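Long-range contact in CbsA (Xanthomonas oryzae pv. oryzae, PDB 5XYH), which hydrolyses beta-1,4 links in cellulose as a family 6 exoglucanase, probably releasing cellobiose from the non-reducing chain ends: residues N6-A11 / P85-L90. Sequence-based numbering, arbitrary orientation.
Sequences NPFVGA and PITVGL
Two consecutive beta turns, a type I turn from N6 to V9 and a type II turn from F8 to A11, bring P7, F8, G10 and A11 against P85, just ahead of strand 86-92, and T87, its second residue; the strand is one of the parallel strands of the distorted beta/alpha barrel of glycoside hydrolase family 6. An Asx turn shapes the first of them: N6 OD1 accepts from F8 N at 3.0 Å with an N-H...O angle of 160°, although the donor sits well above the carbonyl plane. T87 reaches into the bend. Its OG1 lies between the backbone N and the carbonyl carbon (chi1 60°), which leaves CG2 anti to that carbon. T87 CG2 comes to 3.3 Å from P7 O and lies over the rim of one face of the F8 ring, while T87 OG1 approaches F8 CE1 obliquely at 3.9 Å. T87 OG1 also meets a water at 2.8 Å, and a weak bond of 3.3 Å links that water to A11 O. Just ahead of the strand, A11 CB rests on P85 CG at 3.7 Å, and A11 CA makes a CA-H...O contact with P85 O at 3.2 Å, bent to 129° at the hydrogen. G10 O sits against the CG-CD edge of the P85 ring, 3.5 Å from P85 CD. P7 also touches Y189 and Y191, F8 packs on V142, and R140 donates to P7 O, placing the loop across the N-terminal ends of several barrel strands. Regular pairing begins at S12, which bonds to P85 and T87. No direct hydrogen bond links 6-11 to 85-90; the turns, held by their own bonds, fit the strand by shape, through van der Waals contact and the CA-H...O approach, with the water a weak bridge.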
loop_
_atom_site.group_PDB
_atom_site.type_symbol
_atom_site.label_atom_id
_atom_site.label_comp_id
_atom_site.label_asym_id
_atom_site.label_seq_id
_atom_site.Cartn_x
_atom_site.Cartn_y
_atom_site.Cartn_z
ATOM N N ASN A 6 15.888 10.570 -6.296
ATOM C CA ASN A 6 15.314 9.636 -5.329
ATOM C C ASN A 6 15.295 10.322 -3.973
ATOM O O ASN A 6 16.363 10.431 -3.334
ATOM C CB ASN A 6 16.115 8.337 -5.265
ATOM C CG ASN A 6 15.596 7.381 -4.207
ATOM O OD1 ASN A 6 14.593 7.659 -3.549
ATOM N ND2 ASN A 6 16.268 6.255 -4.039
ATOM N N PRO A 7 14.126 10.753 -3.479
ATOM C CA PRO A 7 14.090 11.538 -2.232
ATOM C C PRO A 7 14.495 10.752 -1.004
ATOM O O PRO A 7 14.707 11.361 0.056
ATOM C CB PRO A 7 12.626 11.976 -2.132
ATOM C CG PRO A 7 11.880 10.854 -2.805
ATOM C CD PRO A 7 12.774 10.389 -3.938
ATOM N N PHE A 8 14.592 9.428 -1.094
ATOM C CA PHE A 8 14.972 8.651 0.078
ATOM C C PHE A 8 16.474 8.626 0.307
ATOM O O PHE A 8 16.908 8.302 1.418
ATOM C CB PHE A 8 14.435 7.223 -0.055
ATOM C CG PHE A 8 12.926 7.152 -0.014
ATOM C CD1 PHE A 8 12.260 6.991 1.186
ATOM C CD2 PHE A 8 12.183 7.285 -1.168
ATOM C CE1 PHE A 8 10.885 6.933 1.229
ATOM C CE2 PHE A 8 10.809 7.227 -1.132
ATOM C CZ PHE A 8 10.158 7.050 0.058
ATOM N N VAL A 9 17.276 8.957 -0.706
ATOM C CA VAL A 9 18.722 8.800 -0.594
ATOM C C VAL A 9 19.255 9.772 0.448
ATOM O O VAL A 9 19.024 10.985 0.359
ATOM C CB VAL A 9 19.407 9.023 -1.946
ATOM C CG1 VAL A 9 20.912 9.083 -1.751
ATOM C CG2 VAL A 9 19.013 7.927 -2.925
ATOM N N GLY A 10 19.959 9.239 1.444
ATOM C CA GLY A 10 20.543 10.059 2.487
ATOM C C GLY A 10 19.574 10.667 3.475
ATOM O O GLY A 10 19.995 11.470 4.315
ATOM N N ALA A 11 18.295 10.301 3.427
ATOM C CA ALA A 11 17.275 10.958 4.231
ATOM C C ALA A 11 16.806 10.073 5.377
ATOM O O ALA A 11 16.713 8.847 5.244
ATOM C CB ALA A 11 16.064 11.343 3.369
ATOM N N PRO A 85 18.389 15.437 4.831
ATOM C CA PRO A 85 16.997 15.456 4.378
ATOM C C PRO A 85 16.154 14.495 5.203
ATOM O O PRO A 85 16.667 13.603 5.884
ATOM C CB PRO A 85 17.093 15.015 2.917
ATOM C CG PRO A 85 18.333 14.197 2.850
ATOM C CD PRO A 85 19.289 14.841 3.827
ATOM N N ILE A 86 14.838 14.701 5.143
ATOM C CA ILE A 86 13.860 13.848 5.817
ATOM C C ILE A 86 12.656 13.689 4.890
ATOM O O ILE A 86 12.232 14.655 4.246
ATOM C CB ILE A 86 13.456 14.444 7.187
ATOM C CG1 ILE A 86 12.494 13.523 7.945
ATOM C CG2 ILE A 86 12.861 15.834 7.013
ATOM C CD1 ILE A 86 12.179 13.988 9.362
ATOM N N THR A 87 12.131 12.463 4.781
ATOM C CA THR A 87 10.932 12.227 3.985
ATOM C C THR A 87 9.714 12.119 4.900
ATOM O O THR A 87 9.792 11.533 5.989
ATOM C CB THR A 87 11.060 10.973 3.100
ATOM O OG1 THR A 87 11.276 9.792 3.889
ATOM C CG2 THR A 87 12.206 11.126 2.126
ATOM N N VAL A 88 8.605 12.727 4.472
ATOM C CA VAL A 88 7.324 12.662 5.175
ATOM C C VAL A 88 6.361 11.890 4.283
ATOM O O VAL A 88 5.994 12.358 3.198
ATOM C CB VAL A 88 6.775 14.055 5.506
ATOM C CG1 VAL A 88 5.467 13.942 6.266
ATOM C CG2 VAL A 88 7.785 14.832 6.328
ATOM N N GLY A 89 5.959 10.703 4.727
ATOM C CA GLY A 89 5.144 9.832 3.901
ATOM C C GLY A 89 3.661 10.092 4.076
ATOM O O GLY A 89 3.138 10.039 5.195
ATOM N N LEU A 90 2.979 10.346 2.952
ATOM C CA LEU A 90 1.548 10.603 2.915
ATOM C C LEU A 90 0.896 9.673 1.906
ATOM O O LEU A 90 1.481 9.346 0.869
ATOM C CB LEU A 90 1.219 12.049 2.520
ATOM C CG LEU A 90 1.722 13.196 3.405
ATOM C CD1 LEU A 90 1.330 14.552 2.812
ATOM C CD2 LEU A 90 1.222 13.079 4.845
HETATM O O HOH W 1 13.542 8.285 4.382
#